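Local atomic coordinates of diaminopropionate ammonia-lyase (Escherichia coli, PDB entry 4D9I), a protein that uses pyridoxal 5'-phosphate to catalyse the alpha,beta-elimination of both L- and D-2,3-diaminopropionate, yielding pyruvate and ammonia. Residues 37-42 and 100-105; 48-53 and 330-335; 4-9 and 311-316; 264-269 and 307-312. All coordinates share one frame; numbering follows the deposited sequence.

Contact 1: residues 37-42 and 100-105; sequences QKIAGY and LSFEHL
Ile39 lays its CG1 over one face of the Phe102 ring. Ile39 CG1 sits 3.9 Å from the centroid of the Phe102 ring and 20° off its normal, a CH-pi contact. The overlap is shifted toward the rim, and the closest ring atom is Phe102 CG. A chi1 of -167° turns the Phe102 ring away from its own backbone N and toward Ile39. Both residues are buried. Trp129 of helix 122-133 and Phe71 also touch Ile39, and Gln133 touches Phe102.

Lys38 runs alongside the loop that leads into helix 102-106. The outstretched Lys38 side chain passes Ser101, Lys38 CD lying 4.0 Å from Ser101 CA, and brings the amine to the backbone carbonyl of Leu100. Lys38 NZ donates to Leu100 O at 3.1 Å. The donor stands above the carbonyl plane, 38° out of it.

A water joins the two backbones. The water donates to Lys38 O at 2.9 Å and accepts from Glu103 N at 3.0 Å. The N-H of Glu103 belongs to the first turn of the helix, so the water ties that turn to the loop.

Ser101 is the N-cap. Ser101 OG accepts from His104 N at 3.1 Å. This caps the first turn of the helix; Ile39 packs on Phe102 in that turn, and Lys38 lies along the residues leading into it.

Within 37-42, Tyr42 N bonds to Ile39 O and closes a type II beta turn, with Gly41 at backbone angles that call for glycine. The contact is thus a beta turn packed on a serine-capped helix N terminus, away from the cofactor site.

Contact 2: residues 48-53 and 330-335; sequences CALDDL and NDPRII
Hydrogen bonds to the Asp331 carboxylate dominate this contact. OD1 of Asp331 accepts from Asp52 N at 2.8 Å through its syn lone pair. OD2 of Asp331 takes Leu53 N at 2.8 Å, also on the syn side but 22° out of the carboxylate plane. Two successive N-H groups of the first helical turn therefore grip one buried carboxylate and hold it from turning. Asp52 returns a bond: OD2 of Asp52 accepts from Asn330 N at 2.7 Å, nearly straight at 171°, on the anti lone pair.

Charge is less simple. Asp52 OD2 and Asp331 OD1 are 3.8 Å apart, and their carboxylate planes are only 11° from parallel. The N-H groups at the helix start probably offset this repulsion. Asp51 has its own partner, a salt bridge to Lys61.

Apolar contacts continue along the chain. Cys48 CB touches both Pro332 CG and Ile334 CD1, each at 3.8 Å. Leu50 CD2 lies 4.0 Å from Pro332 CG, the leucine side chain slanting across the proline.

The 330-335 loop thus runs past the end of edge strand 47-49 and the start of helix 51-57. Val64 of strand 61-66 and Leu324 of helix 315-325 pack on Leu50 and Ile334, while Trp390 of the second subunit packs on Leu53.

Contact 3: residues 4-9 and 311-316; sequences FSLKID and SCQDSV
The Gln313 side chain lies nearly perpendicular to that of Leu6, the amide passing beside the leucine. OE1 of Gln313 accepts from Lys7 N at 2.9 Å, in the carbonyl plane and almost straight at 173°. Gln313 OE1 is also 3.8 Å from Leu6 CD2. The outstretched Gln313 side chain leaves its own backbone N behind (chi1 -163°), which carries the amide alongside residues 4-9. With an alanine here in place of Gln313, Lys7 N would probably lose this acceptor and Leu6 CD2 one of its neighbours.

Leu6 and Val316 lie side by side, pointing opposite ways, with CB of Leu6 touching Val316 CG2 at 4.0 Å. A methyl of Leu6, CD2, comes to 3.4 Å from Ser315 OG.

Lys7 is extended as well. Lys7 NZ forms a salt bridge with Asp261 and donates to a water 3.1 Å away. That water also donates to Asp9 OD2 and Ser311 OG, so it links three side chains. Ser311 OG has a further partner in Asp264.

The backbones pair as well. Asp9 and Ser311 are a hydrogen-bonded antiparallel pair, with Asp9 N to Ser311 O and Ser311 N to Asp9 O both at 2.9 Å. Ile8 and Cys312 are the neighbouring non-hydrogen-bonded pair. Gln313 N extends the pairing to Lys7 O at 3.1 Å.

This is an antiparallel edge strand near the N terminus, added to the largely parallel seven-stranded sheet of a fold type II enzyme.

Contact 4: residues 264-269 and 307-312; sequences DCIYRS and TQFISC
Helix 265-269 passes strand 308-312 with a closest axis approach of 7.7 Å and an angle of 126° between their directions. Tyr267 packs on Phe309 to Ser311. The Tyr267 ring receives Ser311 CB over the centre of one face, 3.6 Å from the centroid and 7° off the normal, a CH-pi contact. At the ring edge, Tyr267 CE1 lies 3.5 Å from Phe309 O. A chi1 of 179° swings the Tyr267 ring away from its own N, out over Ser311. An alanine at Tyr267 is likely to leave Ser311 CB and Phe309 without the ring they pack on, opening a gap there.

Phe309 packs on the helix. Phe309 CB meets Tyr267 CD1 at 3.7 Å. The Ile266 side chain runs roughly perpendicular to that of Phe309, with Ile266 CG2 3.7 Å from Phe309 CD2.

Asp264, the residue before the helix, binds the hydroxyl of Ser311. Ser311 OG donates to Asp264 OD2 at 2.7 Å, coming from above the carboxylate plane. The other oxygen, Asp264 OD1, forms a salt bridge with Arg268 NE at 3.1 Å; the modelled Arg268 side chain ends at NE.

Glu259 of the adjacent strand accepts from the N-H groups of Ile266 and Tyr267, and the disulfide Cys265-Cys291 anchors the helix further. The chemistry implies a divided hold. Tyr267, Phe309 and Ile266 supply the apolar packing, while the buried Asp264 carboxylate binds a serine and probably has its charge partly balanced by Arg268.

How the contacts relate
From the N terminus, residues 4-9 meet 311-316, closing contact 3 over the 301 residues between them. Contact 1 nests inside it, joining the turn after helix 26-36 to helix 102-106. Contact 2 opens at 48-53, between the two ends of contact 1, and closes at 330-335. It therefore crosses both contact 1 and contact 3. Contact 4, from 264-269 to 307-312, is nested within contact 2 and follows contact 1 in series. Contacts 3 and 4 share Ser311 and Cys312 and touch where Asp9 meets Tyr267. Contacts 2 and 3 reach opposite edge strands of the seven-stranded sheet; contact 1 lies apart, its centre 42 Å from that of contact 3.

Contact 1: residues 37-42 and 100-105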
loop_
_atom_site.group_PDB
_atom_site.type_symbol
_atom_site.label_atom_id
_atom_site.label_comp_id
_atom_site.label_asym_id
_atom_site.label_seq_id
_atom_site.Cartn_x
_atom_site.Cartn_y
_atom_site.Cartn_z
ATOM N N GLN B 37 21.035 2.340 -24.806
ATOM C CA GLN B 37 21.215 0.881 -24.943
ATOM C C GLN B 37 22.694 0.427 -24.783
ATOM O O GLN B 37 22.987 -0.769 -24.612
ATOM C CB GLN B 37 20.669 0.444 -26.311
ATOM C CG GLN B 37 21.107 -0.946 -26.759
ATOM C CD GLN B 37 21.573 -0.991 -28.200
ATOM O OE1 GLN B 37 22.561 -0.335 -28.581
ATOM N NE2 GLN B 37 20.880 -1.791 -29.013
ATOM N N LYS B 38 23.620 1.382 -24.835
ATOM C CA LYS B 38 25.047 1.052 -24.737
ATOM C C LYS B 38 25.567 1.202 -23.314
ATOM O O LYS B 38 26.740 0.943 -23.039
ATOM C CB LYS B 38 25.874 1.919 -25.696
ATOM C CG LYS B 38 25.443 1.826 -27.148
ATOM C CD LYS B 38 26.196 2.832 -27.998
ATOM C CE LYS B 38 25.832 2.683 -29.465
ATOM N NZ LYS B 38 26.183 3.910 -30.229
ATOM N N ILE B 39 24.690 1.625 -22.412
ATOM C CA ILE B 39 25.073 1.858 -21.022
ATOM C C ILE B 39 24.825 0.598 -20.208
ATOM O O ILE B 39 23.771 -0.022 -20.346
ATOM C CB ILE B 39 24.263 3.026 -20.402
ATOM C CG1 ILE B 39 24.492 4.326 -21.183
ATOM C CG2 ILE B 39 24.590 3.195 -18.924
ATOM C CD1 ILE B 39 23.454 5.401 -20.892
ATOM N N ALA B 40 25.791 0.239 -19.360
ATOM C CA ALA B 40 25.661 -0.906 -18.450
ATOM C C ALA B 40 24.394 -0.788 -17.597
ATOM O O ALA B 40 24.150 0.244 -16.978
ATOM C CB ALA B 40 26.885 -1.022 -17.557
ATOM N N GLY B 41 23.600 -1.846 -17.584
ATOM C CA GLY B 41 22.383 -1.880 -16.788
ATOM C C GLY B 41 21.124 -1.436 -17.509
ATOM O O GLY B 41 20.046 -1.426 -16.902
ATOM N N TYR B 42 21.243 -1.074 -18.791
ATOM C CA TYR B 42 20.055 -0.711 -19.572
ATOM C C TYR B 42 19.045 -1.838 -19.624
ATOM O O TYR B 42 19.400 -2.980 -19.955
ATOM C CB TYR B 42 20.373 -0.299 -21.012
ATOM C CG TYR B 42 19.111 0.035 -21.799
ATOM C CD1 TYR B 42 18.479 1.270 -21.644
ATOM C CD2 TYR B 42 18.525 -0.903 -22.662
ATOM C CE1 TYR B 42 17.316 1.570 -22.338
ATOM C CE2 TYR B 42 17.365 -0.610 -23.363
ATOM C CZ TYR B 42 16.767 0.634 -23.194
ATOM O OH TYR B 42 15.606 0.942 -23.870
ATOM N N LEU B 100 30.004 5.480 -31.141
ATOM C CA LEU B 100 30.874 4.947 -30.098
ATOM C C LEU B 100 30.062 4.370 -28.943
ATOM O O LEU B 100 28.862 4.616 -28.837
ATOM C CB LEU B 100 31.879 6.011 -29.619
ATOM C CG LEU B 100 31.344 7.374 -29.167
ATOM C CD1 LEU B 100 30.518 7.279 -27.891
ATOM C CD2 LEU B 100 32.501 8.347 -28.989
ATOM N N SER B 101 30.717 3.594 -28.087
ATOM C CA SER B 101 30.064 3.054 -26.894
ATOM C C SER B 101 30.270 3.987 -25.705
ATOM O O SER B 101 31.214 4.773 -25.681
ATOM C CB SER B 101 30.610 1.658 -26.569
ATOM O OG SER B 101 32.023 1.671 -26.405
ATOM N N PHE B 102 29.395 3.868 -24.717
ATOM C CA PHE B 102 29.488 4.593 -23.453
ATOM C C PHE B 102 30.770 4.222 -22.718
ATOM O O PHE B 102 31.391 5.084 -22.094
ATOM C CB PHE B 102 28.268 4.264 -22.587
ATOM C CG PHE B 102 28.084 5.177 -21.406
ATOM C CD1 PHE B 102 28.380 4.735 -20.116
ATOM C CD2 PHE B 102 27.583 6.463 -21.569
ATOM C CE1 PHE B 102 28.190 5.574 -19.018
ATOM C CE2 PHE B 102 27.396 7.305 -20.474
ATOM C CZ PHE B 102 27.689 6.854 -19.197
ATOM N N GLU B 103 31.173 2.949 -22.811
ATOM C CA GLU B 103 32.433 2.484 -22.225
ATOM C C GLU B 103 33.643 3.105 -22.912
ATOM O O GLU B 103 34.620 3.454 -22.249
ATOM C CB GLU B 103 32.533 0.960 -22.248
ATOM C CG GLU B 103 33.855 0.421 -21.708
ATOM C CD GLU B 103 33.792 -1.034 -21.286
ATOM O OE1 GLU B 103 32.765 -1.707 -21.546
ATOM O OE2 GLU B 103 34.782 -1.515 -20.689
ATOM N N HIS B 104 33.583 3.251 -24.233
ATOM C CA HIS B 104 34.628 3.998 -24.936
ATOM C C HIS B 104 34.711 5.400 -24.403
ATOM O O HIS B 104 35.813 5.940 -24.226
ATOM C CB HIS B 104 34.413 4.004 -26.444
ATOM C CG HIS B 104 34.818 2.718 -27.124
ATOM N ND1 HIS B 104 34.052 2.124 -28.059
ATOM C CD2 HIS B 104 35.945 1.910 -26.968
ATOM C CE1 HIS B 104 34.659 0.998 -28.486
ATOM N NE2 HIS B 104 35.816 0.868 -27.815
ATOM N N LEU B 105 33.553 6.001 -24.131
ATOM C CA LEU B 105 33.491 7.344 -23.540
ATOM C C LEU B 105 34.057 7.381 -22.122
ATOM O O LEU B 105 34.828 8.286 -21.787
ATOM C CB LEU B 105 32.060 7.903 -23.536
ATOM C CG LEU B 105 31.620 8.820 -24.677
ATOM C CD1 LEU B 105 30.200 9.313 -24.459
ATOM C CD2 LEU B 105 32.576 9.996 -24.827
HETATM O O HOH W 1 29.521 0.530 -23.660
#

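Contact 2: residues 48-53 and 330-335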
loop_
_atom_site.group_PDB
_atom_site.type_symbol
_atom_site.label_atom_id
_atom_site.label_comp_id
_atom_site.label_asym_id
_atom_site.label_seq_id
_atom_site.Cartn_x
_atom_site.Cartn_y
_atom_site.Cartn_z
ATOM N N CYS B 48 3.236 -1.028 -16.629
ATOM C CA CYS B 48 2.365 -1.911 -15.843
ATOM C C CYS B 48 0.903 -1.692 -16.216
ATOM O O CYS B 48 0.457 -0.548 -16.333
ATOM C CB CYS B 48 2.579 -1.678 -14.347
ATOM S SG CYS B 48 4.308 -1.698 -13.816
ATOM N N ALA B 49 0.163 -2.778 -16.402
ATOM C CA ALA B 49 -1.239 -2.678 -16.729
ATOM C C ALA B 49 -2.067 -2.726 -15.445
ATOM O O ALA B 49 -2.140 -3.757 -14.783
ATOM C CB ALA B 49 -1.650 -3.787 -17.697
ATOM N N LEU B 50 -2.683 -1.608 -15.085
ATOM C CA LEU B 50 -3.487 -1.611 -13.882
ATOM C C LEU B 50 -4.930 -1.909 -14.303
ATOM O O LEU B 50 -5.783 -1.045 -14.249
ATOM C CB LEU B 50 -3.343 -0.292 -13.100
ATOM C CG LEU B 50 -1.922 0.152 -12.733
ATOM C CD1 LEU B 50 -1.984 1.460 -11.950
ATOM C CD2 LEU B 50 -1.141 -0.896 -11.926
ATOM N N ASP B 51 -5.160 -3.139 -14.756
ATOM C CA ASP B 51 -6.469 -3.562 -15.288
ATOM C C ASP B 51 -7.623 -3.427 -14.291
ATOM O O ASP B 51 -8.728 -2.972 -14.649
ATOM C CB ASP B 51 -6.427 -5.008 -15.793
ATOM C CG ASP B 51 -5.626 -5.176 -17.085
ATOM O OD1 ASP B 51 -5.153 -4.189 -17.717
ATOM O OD2 ASP B 51 -5.473 -6.339 -17.491
ATOM N N ASP B 52 -7.399 -3.879 -13.060
ATOM C CA ASP B 52 -8.482 -3.877 -12.088
ATOM C C ASP B 52 -8.823 -2.447 -11.658
ATOM O O ASP B 52 -10.011 -2.114 -11.477
ATOM C CB ASP B 52 -8.166 -4.797 -10.896
ATOM C CG ASP B 52 -8.144 -6.255 -11.302
ATOM O OD1 ASP B 52 -8.882 -6.601 -12.235
ATOM O OD2 ASP B 52 -7.396 -7.062 -10.727
ATOM N N LEU B 53 -7.805 -1.594 -11.563
ATOM C CA LEU B 53 -8.031 -0.167 -11.282
ATOM C C LEU B 53 -8.772 0.504 -12.458
ATOM O O LEU B 53 -9.660 1.365 -12.254
ATOM C CB LEU B 53 -6.700 0.565 -10.955
ATOM C CG LEU B 53 -6.822 1.965 -10.313
ATOM C CD1 LEU B 53 -7.235 1.838 -8.840
ATOM C CD2 LEU B 53 -5.558 2.813 -10.444
ATOM N N ASN B 330 -5.968 -7.536 -8.505
ATOM C CA ASN B 330 -4.713 -8.274 -8.686
ATOM C C ASN B 330 -3.630 -7.454 -9.396
ATOM O O ASN B 330 -2.631 -8.006 -9.844
ATOM C CB ASN B 330 -4.984 -9.588 -9.446
ATOM C CG ASN B 330 -5.890 -10.525 -8.672
ATOM O OD1 ASN B 330 -6.812 -11.152 -9.232
ATOM N ND2 ASN B 330 -5.646 -10.629 -7.382
ATOM N N ASP B 331 -3.821 -6.142 -9.468
ATOM C CA ASP B 331 -2.919 -5.269 -10.229
ATOM C C ASP B 331 -1.504 -5.318 -9.656
ATOM O O ASP B 331 -1.340 -5.555 -8.446
ATOM C CB ASP B 331 -3.408 -3.828 -10.199
ATOM C CG ASP B 331 -4.567 -3.570 -11.154
ATOM O OD1 ASP B 331 -4.916 -4.459 -11.945
ATOM O OD2 ASP B 331 -5.141 -2.469 -11.110
ATOM N N PRO B 332 -0.476 -5.084 -10.501
ATOM C CA PRO B 332 0.891 -4.988 -9.945
ATOM C C PRO B 332 1.061 -3.714 -9.101
ATOM O O PRO B 332 0.397 -2.708 -9.362
ATOM C CB PRO B 332 1.782 -4.909 -11.210
ATOM C CG PRO B 332 0.879 -4.283 -12.235
ATOM C CD PRO B 332 -0.489 -4.870 -11.962
ATOM N N ARG B 333 1.942 -3.784 -8.099
ATOM C CA ARG B 333 2.224 -2.694 -7.171
ATOM C C ARG B 333 3.376 -1.835 -7.710
ATOM O O ARG B 333 4.300 -2.381 -8.284
ATOM C CB ARG B 333 2.647 -3.307 -5.833
ATOM C CG ARG B 333 3.170 -2.321 -4.799
ATOM C CD ARG B 333 3.053 -2.940 -3.415
ATOM N NE ARG B 333 3.924 -2.277 -2.447
ATOM C CZ ARG B 333 5.100 -2.777 -2.075
ATOM N NH1 ARG B 333 5.488 -3.961 -2.548
ATOM N NH2 ARG B 333 5.854 -2.163 -1.180
ATOM N N ILE B 334 3.317 -0.517 -7.496
ATOM C CA ILE B 334 4.309 0.432 -8.017
ATOM C C ILE B 334 4.703 1.405 -6.895
ATOM O O ILE B 334 3.840 1.966 -6.205
ATOM C CB ILE B 334 3.750 1.218 -9.244
ATOM C CG1 ILE B 334 3.460 0.260 -10.425
ATOM C CG2 ILE B 334 4.686 2.348 -9.637
ATOM C CD1 ILE B 334 2.644 0.853 -11.567
ATOM N N ILE B 335 6.010 1.582 -6.695
ATOM C CA ILE B 335 6.527 2.499 -5.677
ATOM C C ILE B 335 6.728 3.825 -6.418
ATOM O O ILE B 335 7.562 3.915 -7.330
ATOM C CB ILE B 335 7.865 2.011 -5.071
ATOM C CG1 ILE B 335 7.742 0.582 -4.482
ATOM C CG2 ILE B 335 8.380 3.002 -4.039
ATOM C CD1 ILE B 335 6.580 0.372 -3.537
#

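Contact 3: residues 4-9 and 311-316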
loop_
_atom_site.group_PDB
_atom_site.type_symbol
_atom_site.label_atom_id
_atom_site.label_comp_id
_atom_site.label_asym_id
_atom_site.label_seq_id
_atom_site.Cartn_x
_atom_site.Cartn_y
_atom_site.Cartn_z
ATOM N N PHE B 4 -15.301 12.432 -1.879
ATOM C CA PHE B 4 -14.539 13.601 -1.434
ATOM C C PHE B 4 -14.186 14.505 -2.612
ATOM O O PHE B 4 -14.107 14.035 -3.747
ATOM C CB PHE B 4 -13.277 13.176 -0.667
ATOM C CG PHE B 4 -12.342 12.265 -1.447
ATOM C CD1 PHE B 4 -11.317 12.800 -2.235
ATOM C CD2 PHE B 4 -12.444 10.883 -1.347
ATOM C CE1 PHE B 4 -10.436 11.972 -2.931
ATOM C CE2 PHE B 4 -11.562 10.047 -2.032
ATOM C CZ PHE B 4 -10.559 10.596 -2.833
ATOM N N SER B 5 -13.969 15.793 -2.326
ATOM C CA SER B 5 -13.698 16.774 -3.362
ATOM C C SER B 5 -12.301 17.356 -3.222
ATOM O O SER B 5 -12.058 18.221 -2.388
ATOM C CB SER B 5 -14.738 17.895 -3.337
ATOM O OG SER B 5 -16.036 17.390 -3.591
ATOM N N LEU B 6 -11.384 16.871 -4.045
ATOM C CA LEU B 6 -10.049 17.455 -4.128
ATOM C C LEU B 6 -10.044 18.411 -5.293
ATOM O O LEU B 6 -10.638 18.133 -6.345
ATOM C CB LEU B 6 -8.964 16.386 -4.282
ATOM C CG LEU B 6 -8.864 15.396 -3.102
ATOM C CD1 LEU B 6 -7.748 14.399 -3.353
ATOM C CD2 LEU B 6 -8.631 16.115 -1.776
ATOM N N LYS B 7 -9.387 19.546 -5.091
ATOM C CA LYS B 7 -9.321 20.572 -6.109
ATOM C C LYS B 7 -8.694 19.986 -7.379
ATOM O O LYS B 7 -7.537 19.576 -7.372
ATOM C CB LYS B 7 -8.522 21.766 -5.586
ATOM C CG LYS B 7 -8.329 22.874 -6.603
ATOM C CD LYS B 7 -7.146 23.747 -6.220
ATOM C CE LYS B 7 -6.953 24.839 -7.251
ATOM N NZ LYS B 7 -6.119 25.980 -6.759
ATOM N N ILE B 8 -9.489 19.887 -8.448
ATOM C CA ILE B 8 -8.960 19.540 -9.776
ATOM C C ILE B 8 -9.502 20.523 -10.806
ATOM O O ILE B 8 -10.601 20.326 -11.344
ATOM C CB ILE B 8 -9.378 18.135 -10.265
ATOM C CG1 ILE B 8 -9.070 17.041 -9.248
ATOM C CG2 ILE B 8 -8.682 17.811 -11.588
ATOM C CD1 ILE B 8 -9.987 15.845 -9.423
ATOM N N ASP B 9 -8.755 21.581 -11.079
ATOM C CA ASP B 9 -9.179 22.546 -12.080
ATOM C C ASP B 9 -8.661 22.107 -13.438
ATOM O O ASP B 9 -7.461 21.853 -13.591
ATOM C CB ASP B 9 -8.664 23.946 -11.732
ATOM C CG ASP B 9 -9.349 24.531 -10.497
ATOM O OD1 ASP B 9 -10.506 24.184 -10.228
ATOM O OD2 ASP B 9 -8.727 25.356 -9.800
ATOM N N SER B 311 -4.659 22.104 -12.800
ATOM C CA SER B 311 -4.089 22.624 -11.567
ATOM C C SER B 311 -4.761 21.911 -10.408
ATOM O O SER B 311 -5.977 22.005 -10.234
ATOM C CB SER B 311 -4.329 24.125 -11.450
ATOM O OG SER B 311 -3.880 24.614 -10.199
ATOM N N CYS B 312 -3.977 21.208 -9.605
ATOM C CA CYS B 312 -4.565 20.404 -8.546
ATOM C C CYS B 312 -3.971 20.598 -7.149
ATOM O O CYS B 312 -2.835 21.059 -6.978
ATOM C CB CYS B 312 -4.597 18.924 -8.940
ATOM S SG CYS B 312 -2.981 18.146 -8.942
ATOM N N GLN B 313 -4.791 20.260 -6.161
ATOM C CA GLN B 313 -4.419 20.198 -4.762
ATOM C C GLN B 313 -3.206 19.280 -4.561
ATOM O O GLN B 313 -3.113 18.235 -5.212
ATOM C CB GLN B 313 -5.619 19.609 -4.006
ATOM C CG GLN B 313 -5.579 19.848 -2.525
ATOM C CD GLN B 313 -6.952 19.789 -1.899
ATOM O OE1 GLN B 313 -7.974 19.753 -2.582
ATOM N NE2 GLN B 313 -6.975 19.806 -0.596
ATOM N N ASP B 314 -2.310 19.667 -3.647
ATOM C CA ASP B 314 -1.158 18.857 -3.224
ATOM C C ASP B 314 -1.507 17.400 -2.898
ATOM O O ASP B 314 -0.815 16.477 -3.337
ATOM C CB ASP B 314 -0.504 19.480 -1.988
ATOM C CG ASP B 314 0.611 20.447 -2.331
ATOM O OD1 ASP B 314 1.058 21.190 -1.421
ATOM O OD2 ASP B 314 1.053 20.471 -3.504
ATOM N N SER B 315 -2.582 17.208 -2.132
ATOM C CA SER B 315 -3.022 15.889 -1.668
ATOM C C SER B 315 -3.454 14.893 -2.766
ATOM O O SER B 315 -3.572 13.683 -2.514
ATOM C CB SER B 315 -4.145 16.056 -0.635
ATOM O OG SER B 315 -5.286 16.654 -1.219
ATOM N N VAL B 316 -3.653 15.390 -3.986
ATOM C CA VAL B 316 -3.913 14.528 -5.137
ATOM C C VAL B 316 -2.735 13.567 -5.365
ATOM O O VAL B 316 -2.942 12.378 -5.643
ATOM C CB VAL B 316 -4.184 15.370 -6.412
ATOM C CG1 VAL B 316 -4.194 14.496 -7.662
ATOM C CG2 VAL B 316 -5.508 16.110 -6.288
HETATM O O HOH W 2 -5.758 26.562 -9.818
#

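Contact 4: residues 264-269 and 307-312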
loop_
_atom_site.group_PDB
_atom_site.type_symbol
_atom_site.label_atom_id
_atom_site.label_comp_id
_atom_site.label_asym_id
_atom_site.label_seq_id
_atom_site.Cartn_x
_atom_site.Cartn_y
_atom_site.Cartn_z
ATOM N N ASP B 264 1.668 26.043 -10.514
ATOM C CA ASP B 264 1.083 25.669 -11.797
ATOM C C ASP B 264 1.431 26.675 -12.904
ATOM O O ASP B 264 0.546 27.321 -13.463
ATOM C CB ASP B 264 -0.431 25.480 -11.657
ATOM C CG ASP B 264 -1.129 26.700 -11.080
ATOM O OD1 ASP B 264 -0.453 27.658 -10.640
ATOM O OD2 ASP B 264 -2.372 26.704 -11.076
ATOM N N CYS B 265 2.723 26.790 -13.212
ATOM C CA CYS B 265 3.204 27.756 -14.207
ATOM C C CYS B 265 2.720 27.474 -15.629
ATOM O O CYS B 265 2.420 28.411 -16.378
ATOM C CB CYS B 265 4.726 27.846 -14.188
ATOM S SG CYS B 265 5.533 26.338 -14.782
ATOM N N ILE B 266 2.647 26.195 -16.006
ATOM C CA ILE B 266 2.127 25.860 -17.339
ATOM C C ILE B 266 0.619 26.156 -17.407
ATOM O O ILE B 266 0.126 26.734 -18.378
ATOM C CB ILE B 266 2.496 24.426 -17.783
ATOM C CG1 ILE B 266 3.970 24.367 -18.184
ATOM C CG2 ILE B 266 1.684 23.996 -18.989
ATOM C CD1 ILE B 266 4.824 23.560 -17.248
ATOM N N TYR B 267 -0.100 25.787 -16.351
ATOM C CA TYR B 267 -1.533 26.009 -16.289
ATOM C C TYR B 267 -1.819 27.501 -16.450
ATOM O O TYR B 267 -2.619 27.886 -17.290
ATOM C CB TYR B 267 -2.093 25.495 -14.967
ATOM C CG TYR B 267 -3.582 25.690 -14.787
ATOM C CD1 TYR B 267 -4.491 24.699 -15.183
ATOM C CD2 TYR B 267 -4.087 26.846 -14.194
ATOM C CE1 TYR B 267 -5.856 24.862 -15.008
ATOM C CE2 TYR B 267 -5.456 27.027 -14.019
ATOM C CZ TYR B 267 -6.331 26.032 -14.425
ATOM O OH TYR B 267 -7.677 26.202 -14.247
ATOM N N ARG B 268 -1.148 28.320 -15.644
ATOM C CA ARG B 268 -1.366 29.766 -15.644
ATOM C C ARG B 268 -1.010 30.370 -16.996
ATOM O O ARG B 268 -1.692 31.282 -17.465
ATOM C CB ARG B 268 -0.581 30.431 -14.515
ATOM C CG ARG B 268 -1.171 30.189 -13.135
ATOM C CD ARG B 268 -0.184 30.592 -12.057
ATOM N NE ARG B 268 -0.820 30.715 -10.752
ATOM N N SER B 269 0.030 29.831 -17.630
ATOM C CA SER B 269 0.423 30.251 -18.978
ATOM C C SER B 269 -0.610 29.830 -20.007
ATOM O O SER B 269 -0.858 30.553 -20.968
ATOM C CB SER B 269 1.780 29.663 -19.356
ATOM O OG SER B 269 2.753 30.088 -18.431
ATOM N N THR B 307 -3.825 19.006 -24.784
ATOM C CA THR B 307 -5.272 19.143 -24.905
ATOM C C THR B 307 -5.811 19.973 -23.745
ATOM O O THR B 307 -6.615 20.881 -23.944
ATOM C CB THR B 307 -5.986 17.775 -24.964
ATOM O OG1 THR B 307 -5.255 16.895 -25.833
ATOM C CG2 THR B 307 -7.428 17.945 -25.483
ATOM N N GLN B 308 -5.331 19.671 -22.541
ATOM C CA GLN B 308 -5.810 20.298 -21.327
ATOM C C GLN B 308 -4.707 20.502 -20.301
ATOM O O GLN B 308 -3.720 19.774 -20.273
ATOM C CB GLN B 308 -6.922 19.445 -20.705
ATOM C CG GLN B 308 -8.283 19.662 -21.346
ATOM C CD GLN B 308 -9.275 18.569 -20.997
ATOM O OE1 GLN B 308 -8.895 17.502 -20.504
ATOM N NE2 GLN B 308 -10.545 18.820 -21.257
ATOM N N PHE B 309 -4.896 21.502 -19.455
ATOM C CA PHE B 309 -4.022 21.727 -18.316
ATOM C C PHE B 309 -4.827 21.516 -17.044
ATOM O O PHE B 309 -5.972 21.945 -16.970
ATOM C CB PHE B 309 -3.492 23.153 -18.351
ATOM C CG PHE B 309 -2.879 23.535 -19.666
ATOM C CD1 PHE B 309 -3.495 24.468 -20.486
ATOM C CD2 PHE B 309 -1.688 22.955 -20.085
ATOM C CE1 PHE B 309 -2.930 24.835 -21.705
ATOM C CE2 PHE B 309 -1.122 23.313 -21.306
ATOM C CZ PHE B 309 -1.744 24.245 -22.110
ATOM N N ILE B 310 -4.224 20.855 -16.057
ATOM C CA ILE B 310 -4.842 20.676 -14.742
ATOM C C ILE B 310 -3.994 21.324 -13.646
ATOM O O ILE B 310 -2.774 21.141 -13.597
ATOM C CB ILE B 310 -5.082 19.185 -14.399
ATOM C CG1 ILE B 310 -6.257 18.635 -15.217
ATOM C CG2 ILE B 310 -5.365 19.003 -12.902
ATOM C CD1 ILE B 310 -6.562 17.164 -15.013
ATOM N N SER B 311 -4.659 22.104 -12.800
ATOM C CA SER B 311 -4.089 22.624 -11.567
ATOM C C SER B 311 -4.761 21.911 -10.408
ATOM O O SER B 311 -5.977 22.005 -10.234
ATOM C CB SER B 311 -4.329 24.125 -11.450
ATOM O OG SER B 311 -3.880 24.614 -10.199
ATOM N N CYS B 312 -3.977 21.208 -9.605
ATOM C CA CYS B 312 -4.565 20.404 -8.546
ATOM C C CYS B 312 -3.971 20.598 -7.149
ATOM O O CYS B 312 -2.835 21.059 -6.978
ATOM C CB CYS B 312 -4.597 18.924 -8.940
ATOM S SG CYS B 312 -2.981 18.146 -8.942
#